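Local coordinates for protein transketolase (Campylobacter jejuni, PDB 3L84) that belongs to the transketolase family, probably binds thiamine diphosphate and forms a dimer of three-domain alpha/beta subunits, at residues F401-I406 and M431-F436; M465-T470 and A489-A494; E8-L13 and I38-S43. All coordinates share one frame; numbering follows the deposited sequence. Where two conformers were deposited one is given.

Overall arrangement
Contacts 1 and 2 are neighbours in the pyrimidine-binding domain, their centres about 12 Å apart, and both deal with segments leading into strands of one parallel sheet; Lys434 of contact 1 reaches the carbonyl of Ala489 in contact 2. Contact 3 lies in the thiamine diphosphate-binding domain, its centre about 31 Å from that of contact 1 and 39 Å from that of contact 2. Contact 1 is partly buried and joins a helix end to a loop through apolar touches and one water. Contact 2 is buried and pairs two strands by backbone hydrogen bonds. Contact 3, buried though far from the chain centre, is helix-helix packing with a glycerol at one side.

Contact 1. Residues F401-I406 and M431-F436; sequences FARYGI and MKIKHF
In the alpha/beta fold of the pyrimidine-binding domain, Ala402 and Arg403, near the C-terminal end of helix 391-404, pack on Met431, Ile433 and Lys434, where helix 418-431 gives way to strand 436-440. That second helix finishes in a Schellman motif with Lys432, at positive phi, as its C-prime residue, and the chain then runs past Ala402. The CB of Ala402 points into the loop and meets Ile433 CD1 at 3.7 Å and, equally close, the carbonyl oxygen of Lys434. In Ile433 a chi1 of 52° wedges CG1 between N and C of its own backbone, and the two branches serve different partners: CD1 goes to Ala402, while CG2 lies 3.7 Å from Arg403 CD. The arginine chain, kinked at its second and third torsions, passes Ile433 at about a right angle, and its CD is also 4.1 Å from the SE of selenomethionine Met431. Its guanidinium travels on, with NE bonded to the carbonyl of Glu110. No direct hydrogen bond joins the segments; instead a water donates to Ala402 O at 3.1 Å and accepts from Lys434 N at 3.0 Å, bridging helix end and loop. At the end of the loop, His435 bonds through ND1 to Asn399 OD1 and through NE2 to Ser411 OG of strand 408-414, with which Phe436 pairs; the C-terminal ends of two neighbouring helices thus meet at the start of strand 436-440.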
loop_
_atom_site.group_PDB
_atom_site.type_symbol
_atom_site.label_atom_id
_atom_site.label_comp_id
_atom_site.label_asym_id
_atom_site.label_seq_id
_atom_site.Cartn_x
_atom_site.Cartn_y
_atom_site.Cartn_z
ATOM N N PHE A 401 18.594 0.176 -5.348
ATOM C CA PHE A 401 19.719 1.103 -5.245
ATOM C C PHE A 401 20.517 0.794 -3.995
ATOM O O PHE A 401 21.750 0.838 -4.009
ATOM C CB PHE A 401 19.290 2.584 -5.219
ATOM C CG PHE A 401 19.146 3.245 -6.571
ATOM C CD1 PHE A 401 18.013 3.114 -7.333
ATOM C CD2 PHE A 401 20.200 4.013 -7.068
ATOM C CE1 PHE A 401 17.908 3.739 -8.567
ATOM C CE2 PHE A 401 20.098 4.647 -8.307
ATOM C CZ PHE A 401 18.953 4.522 -9.043
ATOM N N ALA A 402 19.854 0.556 -2.874
ATOM C CA ALA A 402 20.538 0.274 -1.620
ATOM C C ALA A 402 21.321 -1.043 -1.630
ATOM O O ALA A 402 22.294 -1.187 -0.883
ATOM C CB ALA A 402 19.510 0.285 -0.468
ATOM N N ARG A 403 20.891 -1.995 -2.455
ATOM C CA ARG A 403 21.574 -3.267 -2.607
ATOM C C ARG A 403 22.626 -3.242 -3.685
ATOM O O ARG A 403 23.442 -4.178 -3.733
ATOM C CB ARG A 403 20.563 -4.401 -2.899
ATOM C CG ARG A 403 19.718 -4.787 -1.699
ATOM C CD ARG A 403 20.516 -5.574 -0.694
ATOM N NE ARG A 403 20.928 -6.881 -1.216
ATOM C CZ ARG A 403 21.931 -7.631 -0.775
ATOM N NH1 ARG A 403 22.746 -7.217 0.189
ATOM N NH2 ARG A 403 22.122 -8.820 -1.331
ATOM N N TYR A 404 22.681 -2.218 -4.535
ATOM C CA TYR A 404 23.568 -2.287 -5.699
ATOM C C TYR A 404 25.035 -2.382 -5.322
ATOM O O TYR A 404 25.779 -3.153 -5.930
ATOM C CB TYR A 404 23.305 -1.080 -6.630
ATOM C CG TYR A 404 24.040 -1.174 -7.931
ATOM C CD1 TYR A 404 23.538 -1.911 -8.973
ATOM C CD2 TYR A 404 25.282 -0.591 -8.102
ATOM C CE1 TYR A 404 24.210 -2.064 -10.123
ATOM C CE2 TYR A 404 25.972 -0.715 -9.260
ATOM C CZ TYR A 404 25.438 -1.460 -10.303
ATOM O OH TYR A 404 26.159 -1.613 -11.475
ATOM N N GLY A 405 25.480 -1.561 -4.383
ATOM C CA GLY A 405 26.807 -1.667 -3.803
ATOM C C GLY A 405 27.448 -0.334 -3.460
ATOM O O GLY A 405 28.407 -0.319 -2.697
ATOM N N ILE A 406 27.000 0.758 -4.059
ATOM C CA ILE A 406 27.663 2.057 -3.944
ATOM C C ILE A 406 26.719 3.239 -3.619
ATOM O O ILE A 406 27.217 4.396 -3.553
ATOM C CB ILE A 406 28.466 2.384 -5.221
ATOM C CG1 ILE A 406 27.559 2.372 -6.463
ATOM C CG2 ILE A 406 29.674 1.445 -5.350
ATOM C CD1 ILE A 406 28.195 3.032 -7.717
HETATM N N MSE A 431 15.374 -6.766 5.098
HETATM C CA MSE A 431 16.770 -6.910 4.663
HETATM C C MSE A 431 17.763 -6.090 5.498
HETATM O O MSE A 431 18.959 -6.304 5.404
HETATM C CB MSE A 431 16.919 -6.414 3.230
HETATM C CG MSE A 431 16.210 -7.259 2.202
HETATM SE SE MSE A 431 16.784 -6.868 0.383
HETATM C CE MSE A 431 15.987 -5.112 0.124
ATOM N N LYS A 432 17.268 -5.163 6.307
ATOM C CA LYS A 432 18.125 -4.255 7.100
ATOM C C LYS A 432 19.048 -3.426 6.219
ATOM O O LYS A 432 20.214 -3.221 6.546
ATOM C CB LYS A 432 18.877 -4.987 8.232
ATOM C CG LYS A 432 17.985 -5.782 9.142
ATOM C CD LYS A 432 18.810 -6.523 10.203
ATOM C CE LYS A 432 19.323 -5.682 11.256
ATOM N NZ LYS A 432 19.909 -6.564 12.376
ATOM N N ILE A 433 18.510 -2.937 5.100
ATOM C CA ILE A 433 19.269 -2.085 4.201
ATOM C C ILE A 433 19.233 -0.637 4.590
ATOM O O ILE A 433 18.339 -0.166 5.324
ATOM C CB ILE A 433 18.824 -2.204 2.739
ATOM C CG1 ILE A 433 17.327 -2.007 2.572
ATOM C CG2 ILE A 433 19.230 -3.558 2.162
ATOM C CD1 ILE A 433 16.839 -1.628 1.157
ATOM N N LYS A 434 20.225 0.116 4.128
ATOM C CA LYS A 434 20.337 1.543 4.384
ATOM C C LYS A 434 19.610 2.326 3.298
ATOM O O LYS A 434 20.147 2.648 2.246
ATOM C CB LYS A 434 21.796 1.951 4.566
ATOM C CG LYS A 434 22.503 1.212 5.636
ATOM C CD LYS A 434 21.737 1.069 6.973
ATOM C CE LYS A 434 21.403 2.381 7.618
ATOM N NZ LYS A 434 22.692 3.129 8.045
ATOM N N HIS A 435 18.335 2.571 3.553
ATOM C CA HIS A 435 17.407 3.243 2.637
ATOM C C HIS A 435 16.602 4.172 3.532
ATOM O O HIS A 435 16.096 3.759 4.589
ATOM C CB HIS A 435 16.508 2.192 1.973
ATOM C CG HIS A 435 15.420 2.712 1.074
ATOM N ND1 HIS A 435 14.598 1.849 0.376
ATOM C CD2 HIS A 435 14.993 3.959 0.757
ATOM C CE1 HIS A 435 13.703 2.550 -0.312
ATOM N NE2 HIS A 435 13.923 3.844 -0.094
ATOM N N PHE A 436 16.586 5.458 3.187
ATOM C CA PHE A 436 15.979 6.484 4.044
ATOM C C PHE A 436 14.665 6.956 3.455
ATOM O O PHE A 436 14.564 7.219 2.264
ATOM C CB PHE A 436 16.974 7.650 4.199
ATOM C CG PHE A 436 18.354 7.180 4.569
ATOM C CD1 PHE A 436 18.608 6.677 5.812
ATOM C CD2 PHE A 436 19.367 7.158 3.645
ATOM C CE1 PHE A 436 19.829 6.188 6.137
ATOM C CE2 PHE A 436 20.623 6.661 3.986
ATOM C CZ PHE A 436 20.837 6.148 5.204
HETATM O O HOH W 1 22.184 -1.085 2.246
#

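Contact 2. Residues M465-T470 and A489-A494; sequences MPNFLT and ADIPSA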
loop_
_atom_site.group_PDB
_atom_site.type_symbol
_atom_site.label_atom_id
_atom_site.label_comp_id
_atom_site.label_asym_id
_atom_site.label_seq_id
_atom_site.Cartn_x
_atom_site.Cartn_y
_atom_site.Cartn_z
HETATM N N MSE A 465 6.323 -1.720 12.767
HETATM C CA MSE A 465 7.150 -2.460 11.836
HETATM C C MSE A 465 8.547 -2.699 12.420
HETATM O O MSE A 465 9.270 -1.743 12.743
HETATM C CB MSE A 465 7.251 -1.692 10.522
HETATM C CG MSE A 465 8.126 -2.417 9.485
HETATM SE SE MSE A 465 8.104 -1.635 7.704
HETATM C CE MSE A 465 7.888 0.272 8.123
ATOM N N PRO A 466 8.964 -3.960 12.516
ATOM C CA PRO A 466 10.324 -4.212 12.983
ATOM C C PRO A 466 11.409 -3.619 12.102
ATOM O O PRO A 466 11.192 -3.387 10.907
ATOM C CB PRO A 466 10.398 -5.751 13.002
ATOM C CG PRO A 466 8.978 -6.184 13.174
ATOM C CD PRO A 466 8.197 -5.208 12.361
ATOM N N ASN A 467 12.608 -3.484 12.671
ATOM C CA ASN A 467 13.801 -3.091 11.926
ATOM C C ASN A 467 13.654 -1.750 11.194
ATOM O O ASN A 467 14.126 -1.599 10.086
ATOM C CB ASN A 467 14.245 -4.158 10.899
ATOM C CG ASN A 467 14.722 -5.428 11.507
ATOM O OD1 ASN A 467 15.010 -5.493 12.721
ATOM N ND2 ASN A 467 14.899 -6.440 10.672
ATOM N N PHE A 468 12.999 -0.807 11.838
ATOM C CA PHE A 468 12.845 0.558 11.361
ATOM C C PHE A 468 13.032 1.476 12.513
ATOM O O PHE A 468 12.541 1.204 13.656
ATOM C CB PHE A 468 11.441 0.841 10.808
ATOM C CG PHE A 468 11.414 1.241 9.365
ATOM C CD1 PHE A 468 11.253 0.288 8.424
ATOM C CD2 PHE A 468 11.670 2.544 8.957
ATOM C CE1 PHE A 468 11.246 0.577 7.151
ATOM C CE2 PHE A 468 11.635 2.839 7.585
ATOM C CZ PHE A 468 11.461 1.858 6.707
ATOM N N LEU A 469 13.696 2.581 12.273
ATOM C CA LEU A 469 13.663 3.710 13.201
ATOM C C LEU A 469 12.709 4.762 12.655
ATOM O O LEU A 469 12.784 5.073 11.475
ATOM C CB LEU A 469 15.047 4.309 13.362
ATOM C CG LEU A 469 16.096 3.366 13.929
ATOM C CD1 LEU A 469 17.449 4.077 14.025
ATOM C CD2 LEU A 469 15.685 2.817 15.309
ATOM N N THR A 470 11.841 5.310 13.480
ATOM C CA THR A 470 10.881 6.292 13.004
ATOM C C THR A 470 11.199 7.583 13.757
ATOM O O THR A 470 10.815 7.745 14.926
ATOM C CB THR A 470 9.437 5.862 13.235
ATOM O OG1 THR A 470 9.265 4.551 12.645
ATOM C CG2 THR A 470 8.424 6.815 12.590
ATOM N N ALA A 489 23.273 3.536 11.779
ATOM C CA ALA A 489 22.404 2.435 12.172
ATOM C C ALA A 489 22.501 1.269 11.219
ATOM O O ALA A 489 23.023 1.387 10.104
ATOM C CB ALA A 489 20.936 2.891 12.231
ATOM N N ASP A 490 22.045 0.111 11.672
ATOM C CA ASP A 490 22.082 -1.102 10.867
ATOM C C ASP A 490 20.744 -1.425 10.222
ATOM O O ASP A 490 20.587 -2.539 9.694
ATOM C CB ASP A 490 22.633 -2.293 11.680
ATOM C CG ASP A 490 21.734 -2.742 12.773
ATOM O OD1 ASP A 490 20.730 -2.087 13.108
ATOM O OD2 ASP A 490 22.060 -3.843 13.350
ATOM N N ILE A 491 19.796 -0.501 10.272
ATOM C CA ILE A 491 18.429 -0.709 9.784
ATOM C C ILE A 491 17.990 0.574 9.105
ATOM O O ILE A 491 18.580 1.644 9.356
ATOM C CB ILE A 491 17.478 -1.061 10.958
ATOM C CG1 ILE A 491 17.591 -0.083 12.146
ATOM C CG2 ILE A 491 17.668 -2.530 11.422
ATOM C CD1 ILE A 491 16.546 -0.321 13.239
ATOM N N PRO A 492 16.963 0.530 8.253
ATOM C CA PRO A 492 16.442 1.739 7.643
ATOM C C PRO A 492 15.734 2.656 8.605
ATOM O O PRO A 492 15.360 2.290 9.713
ATOM C CB PRO A 492 15.455 1.221 6.623
ATOM C CG PRO A 492 15.036 -0.106 7.150
ATOM C CD PRO A 492 16.242 -0.674 7.809
ATOM N N SER A 493 15.611 3.919 8.185
ATOM C CA SER A 493 14.960 4.954 8.993
ATOM C C SER A 493 13.952 5.743 8.179
ATOM O O SER A 493 14.128 5.952 6.959
ATOM C CB SER A 493 15.985 5.968 9.520
ATOM O OG SER A 493 16.913 5.434 10.481
ATOM N N ALA A 494 12.889 6.195 8.853
ATOM C CA ALA A 494 11.959 7.139 8.336
ATOM C C ALA A 494 12.099 8.459 9.094
ATOM O O ALA A 494 12.370 8.463 10.300
ATOM C CB ALA A 494 10.522 6.640 8.477
#
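Leu469 pairs with Ser493, and Thr470 with Ala494, in parallel register, joining the two strands of a beta-alpha-beta unit whose connection is helix 476-488. Strand 469-471 is the outermost strand of the pyrimidine-binding domain's sheet within this chain, next to strand 493-496. Two nearly straight backbone bonds straddle Leu469: its N donates to Pro492 O at 3.1 Å, and its O accepts from Ala494 N at 2.9 Å. They differ at the acceptor, where the C=O...N angle is 153°, in the carbonyl plane, for Leu469 N but 171° for Ala494 N. Weaker CA-H...O contacts run beside them, from Phe468 CA to Pro492 O and from Ser493 CA to Leu469 O.

Among apolar contacts on the side of Leu469 and Ser493, the CG of Leu469 lies 3.8 Å from Ile491 CD1, the two side chains crossing at about a right angle, and Leu469 CD1 reaches Ala489 CB; Glu563 and Leu564 of helix 562-566 touch the same leucine. Ile491 also turns CG2 to the CB of Asn467, whose ND2 is bonded to Ala429 O. Asn467 further packs on Phe605 of the second subunit, placing the loop before strand 469-471 at the subunit interface. On the other side, Phe468 CE2 touches Ala494 CB at 4.1 Å.

Across the contact the Phe468 ring makes a CH-pi contact; Phe462 meets it edge-to-face. Pro492 holds CG over one face, 4.0 Å from the centroid and offset toward the rim. In the plane of that ring, at its edge, lies the backbone N of Ala494, 3.8 Å from CE2.

Contact 3. Residues E8-L13 and I38-S43; sequences EQANTL and ILSVLS. With GOL (glycerol), chain B.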
loop_
_atom_site.group_PDB
_atom_site.type_symbol
_atom_site.label_atom_id
_atom_site.label_comp_id
_atom_site.label_asym_id
_atom_site.label_seq_id
_atom_site.Cartn_x
_atom_site.Cartn_y
_atom_site.Cartn_z
ATOM N N GLU A 8 19.894 -32.549 -19.684
ATOM C CA GLU A 8 20.347 -33.096 -18.423
ATOM C C GLU A 8 20.442 -32.019 -17.348
ATOM O O GLU A 8 20.012 -32.206 -16.214
ATOM C CB GLU A 8 21.676 -33.831 -18.570
ATOM C CG GLU A 8 21.994 -34.679 -17.323
ATOM C CD GLU A 8 23.398 -35.247 -17.274
ATOM O OE1 GLU A 8 24.323 -34.479 -16.909
ATOM O OE2 GLU A 8 23.571 -36.459 -17.549
ATOM N N GLN A 9 20.988 -30.849 -17.709
ATOM C CA GLN A 9 21.083 -29.720 -16.775
ATOM C C GLN A 9 19.709 -29.287 -16.299
ATOM O O GLN A 9 19.490 -29.078 -15.093
ATOM C CB GLN A 9 21.854 -28.560 -17.419
ATOM C CG GLN A 9 23.337 -28.803 -17.470
ATOM C CD GLN A 9 24.058 -27.601 -18.051
ATOM O OE1 GLN A 9 24.047 -27.395 -19.270
ATOM N NE2 GLN A 9 24.611 -26.763 -17.180
ATOM N N ALA A 10 18.770 -29.140 -17.220
ATOM C CA ALA A 10 17.411 -28.692 -16.862
ATOM C C ALA A 10 16.743 -29.706 -15.969
ATOM O O ALA A 10 16.099 -29.351 -14.965
ATOM C CB ALA A 10 16.583 -28.420 -18.114
ATOM N N ASN A 11 16.875 -30.986 -16.293
ATOM C CA ASN A 11 16.255 -31.992 -15.467
ATOM C C ASN A 11 16.906 -32.113 -14.086
ATOM O O ASN A 11 16.222 -32.394 -13.108
ATOM C CB ASN A 11 16.199 -33.329 -16.223
ATOM C CG ASN A 11 15.152 -33.308 -17.324
ATOM O OD1 ASN A 11 14.188 -32.540 -17.254
ATOM N ND2 ASN A 11 15.331 -34.127 -18.352
ATOM N N THR A 12 18.207 -31.848 -14.004
ATOM C CA THR A 12 18.897 -31.796 -12.711
ATOM C C THR A 12 18.242 -30.722 -11.859
ATOM O O THR A 12 17.925 -30.948 -10.688
ATOM C CB THR A 12 20.398 -31.541 -12.878
ATOM O OG1 THR A 12 20.970 -32.623 -13.647
ATOM C CG2 THR A 12 21.103 -31.481 -11.513
ATOM N N LEU A 13 18.049 -29.538 -12.431
ATOM C CA LEU A 13 17.358 -28.466 -11.702
ATOM C C LEU A 13 15.940 -28.866 -11.320
ATOM O O LEU A 13 15.497 -28.560 -10.205
ATOM C CB LEU A 13 17.332 -27.177 -12.524
ATOM C CG LEU A 13 18.642 -26.420 -12.750
ATOM C CD1 LEU A 13 18.486 -25.446 -13.935
ATOM C CD2 LEU A 13 19.120 -25.696 -11.486
ATOM N N ILE A 38 14.633 -22.615 -19.297
ATOM C CA ILE A 38 15.089 -21.246 -19.397
ATOM C C ILE A 38 16.328 -21.012 -18.545
ATOM O O ILE A 38 17.292 -20.418 -19.004
ATOM C CB ILE A 38 13.957 -20.271 -19.015
ATOM C CG1 ILE A 38 12.836 -20.307 -20.073
ATOM C CG2 ILE A 38 14.514 -18.835 -18.794
ATOM C CD1 ILE A 38 11.491 -19.697 -19.614
ATOM N N LEU A 39 16.293 -21.428 -17.269
ATOM C CA LEU A 39 17.461 -21.203 -16.397
ATOM C C LEU A 39 18.696 -21.948 -16.866
ATOM O O LEU A 39 19.797 -21.431 -16.771
ATOM C CB LEU A 39 17.098 -21.498 -14.935
ATOM C CG LEU A 39 18.178 -21.066 -13.935
ATOM C CD1 LEU A 39 18.543 -19.597 -13.998
ATOM C CD2 LEU A 39 17.711 -21.437 -12.516
ATOM N N SER A 40 18.516 -23.153 -17.386
ATOM C CA SER A 40 19.645 -23.881 -17.923
ATOM C C SER A 40 20.347 -23.129 -19.031
ATOM O O SER A 40 21.565 -23.024 -19.048
ATOM C CB SER A 40 19.171 -25.232 -18.397
ATOM O OG SER A 40 18.760 -25.958 -17.267
ATOM N N VAL A 41 19.578 -22.578 -19.971
ATOM C CA VAL A 41 20.187 -21.770 -21.014
ATOM C C VAL A 41 20.774 -20.463 -20.482
ATOM O O VAL A 41 21.867 -20.057 -20.824
ATOM C CB VAL A 41 19.184 -21.467 -22.126
ATOM C CG1 VAL A 41 19.828 -20.635 -23.202
ATOM C CG2 VAL A 41 18.655 -22.777 -22.736
ATOM N N LEU A 42 20.029 -19.806 -19.598
ATOM C CA LEU A 42 20.495 -18.558 -19.004
ATOM C C LEU A 42 21.825 -18.739 -18.286
ATOM O O LEU A 42 22.634 -17.814 -18.269
ATOM C CB LEU A 42 19.425 -17.990 -18.043
ATOM C CG LEU A 42 19.727 -16.632 -17.438
ATOM C CD1 LEU A 42 19.950 -15.530 -18.464
ATOM C CD2 LEU A 42 18.578 -16.233 -16.513
ATOM N N SER A 43 22.080 -19.905 -17.699
ATOM C CA SER A 43 23.356 -20.147 -17.022
ATOM C C SER A 43 24.582 -19.935 -17.930
ATOM O O SER A 43 25.671 -19.632 -17.432
ATOM C CB SER A 43 23.416 -21.545 -16.396
ATOM O OG SER A 43 23.586 -22.561 -17.370
HETATM C C1 GOL B . 26.930 -23.569 -17.768
HETATM O O1 GOL B . 25.805 -24.161 -17.151
HETATM C C2 GOL B . 27.609 -22.520 -16.882
HETATM O O2 GOL B . 27.948 -23.059 -15.615
HETATM C C3 GOL B . 28.879 -21.995 -17.542
HETATM O O3 GOL B . 28.580 -21.537 -18.856
#
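Ser40, Ala10 and Leu13 meet where helix 3-24 and helix 30-42 of the thiamine diphosphate-binding domain cross, at 123° between their N-to-C directions and with the axes of the short segments 8.7 Å apart. At the crossing lie two small residues, Ala10 and Ser40, whose CB atoms are 4.1 Å apart; Ser40 presents its CB and OG directly to the backbone of Ala10. In the conformer given, one of two deposited, the hydroxyl is bonded to Ala36 O within its own helix, and its approach to Ala10 N is too poorly angled to count as a hydrogen bond.

Almost one turn further on, Leu13 points its CB toward the other helix. With CG beside the backbone N (chi1 -69°), its CD1 ends by the Ser40 hydroxyl, 3.4 Å from OG in this conformer, and 4.3 Å from Leu39 CB. One turn before Leu13 on the same face, Gln9 sends an extended chain past Ser40, and its amide ends near Ser43 without bonding to it. Glycerol, probably from the crystallisation liquor, bridges Gln9 and Ser43: Gln9 NE2 donates to its O1 at 2.9 Å, and O1 donates to Ser43 OG at 2.7 Å. The serine hydroxyl passes the chain on, giving its own proton to Ser40 O at 2.7 Å. The other end of the glutamine amide, OE1, is bonded to Tyr44 OH.

Around the crossing, helix 69-79 packs on Leu13, Leu39 and Ser43, Tyr217 of helix 217-228 touches Ala10 and Val41, and helix 284-291 lies against Gln9 and Thr12 and binds the glycerol through Arg289 O.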